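Local coordinates for protein mannan endo-1,4-beta-mannosidase (PDB 3CBW) that hydrolyses internal beta-1,4-mannosidic linkages of mannan, galactomannan and glucomannan, and so takes part in glucomannan breakdown, at residues Ile129-Ser140 against Glu195-Lys206. The protein carries 3 engineered substitutions. Numbering follows the deposited sequence.
Engineered in segment 129-140: Lys136 (natural residue Asn).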
loop_
_atom_site.group_PDB
_atom_site.type_symbol
_atom_site.label_atom_id
_atom_site.label_comp_id
_atom_site.label_asym_id
_atom_site.label_seq_id
_atom_site.Cartn_x
_atom_site.Cartn_y
_atom_site.Cartn_z
ATOM N N ILE A 129 -6.885 -18.621 10.730
ATOM C CA ILE A 129 -6.229 -19.916 10.702
ATOM C C ILE A 129 -5.341 -20.085 11.909
ATOM O O ILE A 129 -4.959 -19.113 12.557
ATOM C CB ILE A 129 -5.441 -20.126 9.380
ATOM C CG1 ILE A 129 -4.317 -19.086 9.222
ATOM C CG2 ILE A 129 -6.415 -20.111 8.208
ATOM C CD1 ILE A 129 -3.382 -19.381 8.051
ATOM N N THR A 130 -5.029 -21.336 12.222
ATOM C CA THR A 130 -4.175 -21.624 13.349
ATOM C C THR A 130 -2.710 -21.482 12.949
ATOM O O THR A 130 -2.374 -21.437 11.759
ATOM C CB THR A 130 -4.380 -23.069 13.832
ATOM O OG1 THR A 130 -3.940 -23.951 12.795
ATOM C CG2 THR A 130 -5.863 -23.363 14.184
ATOM N N ASN A 131 -1.838 -21.419 13.941
ATOM C CA ASN A 131 -0.401 -21.388 13.665
ATOM C C ASN A 131 0.084 -22.628 12.928
ATOM O O ASN A 131 0.970 -22.531 12.075
ATOM C CB ASN A 131 0.404 -21.135 14.935
ATOM C CG ASN A 131 0.275 -19.705 15.428
ATOM O OD1 ASN A 131 -0.004 -18.785 14.651
ATOM N ND2 ASN A 131 0.501 -19.506 16.718
ATOM N N ASP A 132 -0.505 -23.789 13.214
ATOM C CA ASP A 132 -0.133 -25.005 12.490
ATOM C C ASP A 132 -0.495 -24.896 11.000
ATOM O O ASP A 132 0.284 -25.315 10.134
ATOM C CB ASP A 132 -0.790 -26.240 13.115
ATOM C CG ASP A 132 -0.105 -26.708 14.404
ATOM O OD1 ASP A 132 0.983 -26.205 14.763
ATOM O OD2 ASP A 132 -0.678 -27.601 15.068
ATOM N N GLN A 133 -1.662 -24.324 10.693
ATOM C CA GLN A 133 -2.045 -24.090 9.305
ATOM C C GLN A 133 -1.126 -23.071 8.626
ATOM O O GLN A 133 -0.726 -23.241 7.467
ATOM C CB GLN A 133 -3.487 -23.612 9.225
ATOM C CG GLN A 133 -4.510 -24.697 9.512
ATOM C CD GLN A 133 -5.915 -24.144 9.573
ATOM O OE1 GLN A 133 -6.204 -23.210 10.328
ATOM N NE2 GLN A 133 -6.797 -24.701 8.761
ATOM N N TYR A 134 -0.797 -22.012 9.361
ATOM C CA TYR A 134 0.086 -20.959 8.861
ATOM C C TYR A 134 1.478 -21.531 8.535
ATOM O O TYR A 134 2.081 -21.194 7.511
ATOM C CB TYR A 134 0.175 -19.870 9.921
ATOM C CG TYR A 134 0.422 -18.445 9.467
ATOM C CD1 TYR A 134 -0.528 -17.459 9.729
ATOM C CD2 TYR A 134 1.623 -18.059 8.868
ATOM C CE1 TYR A 134 -0.306 -16.131 9.392
ATOM C CE2 TYR A 134 1.853 -16.725 8.523
ATOM C CZ TYR A 134 0.880 -15.773 8.784
ATOM O OH TYR A 134 1.123 -14.461 8.447
ATOM N N LYS A 135 1.975 -22.424 9.389
ATOM C CA LYS A 135 3.263 -23.080 9.129
ATOM C C LYS A 135 3.245 -23.854 7.822
ATOM O O LYS A 135 4.244 -23.865 7.098
ATOM C CB LYS A 135 3.662 -24.013 10.276
ATOM C CG LYS A 135 4.142 -23.301 11.519
ATOM C CD LYS A 135 4.275 -24.261 12.698
ATOM C CE LYS A 135 5.049 -23.615 13.832
ATOM N NZ LYS A 135 6.508 -23.552 13.530
ATOM N N LYS A 136 2.130 -24.512 7.518
ATOM C CA LYS A 136 2.014 -25.259 6.264
ATOM C C LYS A 136 2.100 -24.336 5.050
ATOM O O LYS A 136 2.732 -24.676 4.050
ATOM C CB LYS A 136 0.721 -26.063 6.224
ATOM C CG LYS A 136 0.689 -27.196 7.242
ATOM C CD LYS A 136 -0.622 -27.965 7.182
ATOM C CE LYS A 136 -0.605 -29.177 8.112
ATOM N NZ LYS A 136 -1.869 -29.943 7.986
ATOM N N ILE A 137 1.466 -23.168 5.143
ATOM C CA ILE A 137 1.492 -22.178 4.064
ATOM C C ILE A 137 2.924 -21.749 3.731
ATOM O O ILE A 137 3.246 -21.489 2.572
ATOM C CB ILE A 137 0.611 -20.951 4.434
ATOM C CG1 ILE A 137 -0.866 -21.377 4.507
ATOM C CG2 ILE A 137 0.853 -19.775 3.455
ATOM C CD1 ILE A 137 -1.828 -20.309 5.055
ATOM N N LEU A 138 3.782 -21.694 4.745
ATOM C CA LEU A 138 5.174 -21.272 4.586
ATOM C C LEU A 138 6.047 -22.322 3.928
ATOM O O LEU A 138 7.137 -22.013 3.439
ATOM C CB LEU A 138 5.765 -20.892 5.943
ATOM C CG LEU A 138 5.173 -19.615 6.532
ATOM C CD1 LEU A 138 5.588 -19.466 7.971
ATOM C CD2 LEU A 138 5.635 -18.414 5.727
ATOM N N ASP A 139 5.557 -23.556 3.912
ATOM C CA ASP A 139 6.308 -24.712 3.452
ATOM C C ASP A 139 5.890 -24.997 2.021
ATOM O O ASP A 139 4.786 -25.474 1.776
ATOM C CB ASP A 139 6.004 -25.892 4.384
ATOM C CG ASP A 139 6.687 -27.188 3.973
ATOM O OD1 ASP A 139 7.277 -27.269 2.873
ATOM O OD2 ASP A 139 6.597 -28.140 4.775
ATOM N N SER A 140 6.784 -24.697 1.079
ATOM C CA SER A 140 6.495 -24.824 -0.353
ATOM C C SER A 140 6.141 -26.249 -0.796
ATOM O O SER A 140 5.608 -26.447 -1.888
ATOM C CB SER A 140 7.661 -24.281 -1.188
ATOM O OG SER A 140 7.743 -22.868 -1.077
ATOM N N GLU A 195 4.350 -16.526 18.354
ATOM C CA GLU A 195 4.534 -17.408 17.214
ATOM C C GLU A 195 3.915 -16.819 15.948
ATOM O O GLU A 195 4.530 -16.873 14.884
ATOM C CB GLU A 195 3.991 -18.814 17.503
ATOM C CG GLU A 195 4.136 -19.798 16.323
ATOM C CD GLU A 195 5.582 -20.082 15.909
ATOM O OE1 GLU A 195 6.525 -19.748 16.662
ATOM O OE2 GLU A 195 5.776 -20.659 14.812
ATOM N N ARG A 196 2.718 -16.243 16.058
ATOM C CA ARG A 196 2.091 -15.595 14.897
ATOM C C ARG A 196 2.950 -14.448 14.362
ATOM O O ARG A 196 3.093 -14.298 13.141
ATOM C CB ARG A 196 0.670 -15.124 15.219
ATOM C CG ARG A 196 -0.055 -14.411 14.068
ATOM C CD ARG A 196 -0.192 -15.262 12.810
ATOM N NE ARG A 196 -0.772 -16.585 13.071
ATOM C CZ ARG A 196 -1.997 -16.972 12.724
ATOM N NH1 ARG A 196 -2.839 -16.150 12.085
ATOM N NH2 ARG A 196 -2.380 -18.210 13.015
ATOM N N ILE A 197 3.513 -13.640 15.255
ATOM C CA ILE A 197 4.380 -12.536 14.859
ATOM C C ILE A 197 5.583 -13.080 14.069
ATOM O O ILE A 197 5.930 -12.546 13.007
ATOM C CB ILE A 197 4.809 -11.715 16.101
ATOM C CG1 ILE A 197 3.612 -10.932 16.650
ATOM C CG2 ILE A 197 6.002 -10.797 15.796
ATOM C CD1 ILE A 197 3.781 -10.437 18.079
ATOM N N SER A 198 6.199 -14.158 14.563
ATOM C CA SER A 198 7.332 -14.772 13.873
ATOM C C SER A 198 6.937 -15.306 12.499
ATOM O O SER A 198 7.648 -15.106 11.497
ATOM C CB SER A 198 7.910 -15.904 14.717
ATOM O OG SER A 198 8.963 -16.530 14.013
ATOM N N LEU A 199 5.801 -15.997 12.450
ATOM C CA LEU A 199 5.318 -16.562 11.197
ATOM C C LEU A 199 4.972 -15.479 10.171
ATOM O O LEU A 199 5.228 -15.650 8.972
ATOM C CB LEU A 199 4.120 -17.482 11.443
ATOM C CG LEU A 199 4.400 -18.735 12.288
ATOM C CD1 LEU A 199 3.082 -19.440 12.630
ATOM C CD2 LEU A 199 5.365 -19.699 11.592
ATOM N N TYR A 200 4.389 -14.375 10.633
ATOM C CA TYR A 200 4.112 -13.271 9.737
ATOM C C TYR A 200 5.403 -12.771 9.080
ATOM O O TYR A 200 5.455 -12.552 7.857
ATOM C CB TYR A 200 3.427 -12.103 10.452
ATOM C CG TYR A 200 3.309 -10.930 9.503
ATOM C CD1 TYR A 200 2.234 -10.843 8.626
ATOM C CD2 TYR A 200 4.312 -9.956 9.424
ATOM C CE1 TYR A 200 2.137 -9.802 7.702
ATOM C CE2 TYR A 200 4.222 -8.925 8.510
ATOM C CZ TYR A 200 3.135 -8.853 7.652
ATOM O OH TYR A 200 3.064 -7.809 6.761
ATOM N N LYS A 201 6.433 -12.552 9.892
ATOM C CA LYS A 201 7.699 -12.070 9.356
ATOM C C LYS A 201 8.237 -13.039 8.316
ATOM O O LYS A 201 8.735 -12.610 7.274
ATOM C CB LYS A 201 8.721 -11.817 10.459
ATOM C CG LYS A 201 8.360 -10.673 11.380
ATOM C CD LYS A 201 9.390 -10.570 12.471
ATOM C CE LYS A 201 8.917 -9.719 13.606
ATOM N NZ LYS A 201 9.790 -9.946 14.784
ATOM N N GLN A 202 8.125 -14.337 8.586
ATOM C CA GLN A 202 8.538 -15.357 7.628
ATOM C C GLN A 202 7.749 -15.265 6.330
ATOM O O GLN A 202 8.318 -15.387 5.246
ATOM C CB GLN A 202 8.398 -16.738 8.250
ATOM C CG GLN A 202 9.385 -16.982 9.371
ATOM C CD GLN A 202 9.137 -18.296 10.083
ATOM O OE1 GLN A 202 9.092 -19.346 9.455
ATOM N NE2 GLN A 202 8.960 -18.239 11.400
ATOM N N LEU A 203 6.445 -15.025 6.431
ATOM C CA LEU A 203 5.605 -14.919 5.245
ATOM C C LEU A 203 5.945 -13.681 4.412
ATOM O O LEU A 203 6.022 -13.752 3.182
ATOM C CB LEU A 203 4.126 -14.920 5.650
ATOM C CG LEU A 203 3.112 -14.855 4.501
ATOM C CD1 LEU A 203 3.200 -16.076 3.579
ATOM C CD2 LEU A 203 1.706 -14.716 5.060
ATOM N N TYR A 204 6.157 -12.554 5.079
ATOM C CA TYR A 204 6.531 -11.345 4.378
ATOM C C TYR A 204 7.856 -11.577 3.641
ATOM O O TYR A 204 7.985 -11.240 2.457
ATOM C CB TYR A 204 6.631 -10.186 5.359
ATOM C CG TYR A 204 6.882 -8.859 4.697
ATOM C CD1 TYR A 204 5.896 -7.877 4.645
ATOM C CD2 TYR A 204 8.130 -8.578 4.144
ATOM C CE1 TYR A 204 6.163 -6.640 4.038
ATOM C CE2 TYR A 204 8.394 -7.391 3.541
ATOM C CZ TYR A 204 7.422 -6.432 3.478
ATOM O OH TYR A 204 7.767 -5.241 2.899
ATOM N N LYS A 205 8.835 -12.161 4.328
ATOM C CA LYS A 205 10.132 -12.423 3.706
ATOM C C LYS A 205 10.024 -13.426 2.563
ATOM O O LYS A 205 10.733 -13.301 1.572
ATOM C CB LYS A 205 11.137 -12.894 4.741
ATOM C CG LYS A 205 11.500 -11.842 5.755
ATOM C CD LYS A 205 12.500 -12.433 6.710
ATOM C CE LYS A 205 12.639 -11.650 7.969
ATOM N NZ LYS A 205 13.494 -12.434 8.901
ATOM N N LYS A 206 9.129 -14.402 2.687
ATOM C CA LYS A 206 8.899 -15.369 1.614
ATOM C C LYS A 206 8.389 -14.659 0.358
ATOM O O LYS A 206 8.835 -14.931 -0.762
ATOM C CB LYS A 206 7.896 -16.410 2.090
ATOM C CG LYS A 206 7.525 -17.472 1.083
ATOM C CD LYS A 206 6.661 -18.527 1.766
ATOM C CE LYS A 206 6.302 -19.645 0.846
ATOM N NZ LYS A 206 7.389 -20.660 0.734
HETATM O O HOH W 1 -5.401 -16.163 10.833
#
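Arg196 reaches from helix 194-214 to the N-terminal end of helix 131-138, where its NE and NH2 both grip OD1 of Asn131. NE of Arg196 meets OD1 of Asn131 at 2.8 Å, nearly along the C=O axis. An amide suits this place, since its ND2 can also donate to Asp193. NH2 of Arg196 donates almost straight to Ile129 O. Arginine serves these acceptors at its edge while offering a face to Tyr134, whose CD1 lies 3.4 Å from Arg196 CZ, the planes 46° apart. With CG of Tyr134 roughly anti to the backbone N (chi1 -151°), the apolar ring enters between the helices, CD2 passing Leu199 CB at 3.6 Å, and its polar hydroxyl reaches Trp184 O. Branched Leu199 and Leu138 fill each other's holes as reciprocal knobs. Lys206 is long enough to bring NZ to Leu138 O (3.0 Å) and Ser140 OG (2.9 Å). On the solvent-facing side, NZ of Lys135 forms a salt bridge with OE2 of Glu195 (3.2 Å). Helix 194-214 connects strands 169-172 and 220-224 in the TIM barrel's helical layer; the short helix 131-138, between strands 108-114 and 169-172, packs nearly parallel (19°) beside it, and helix 143-163 touches both.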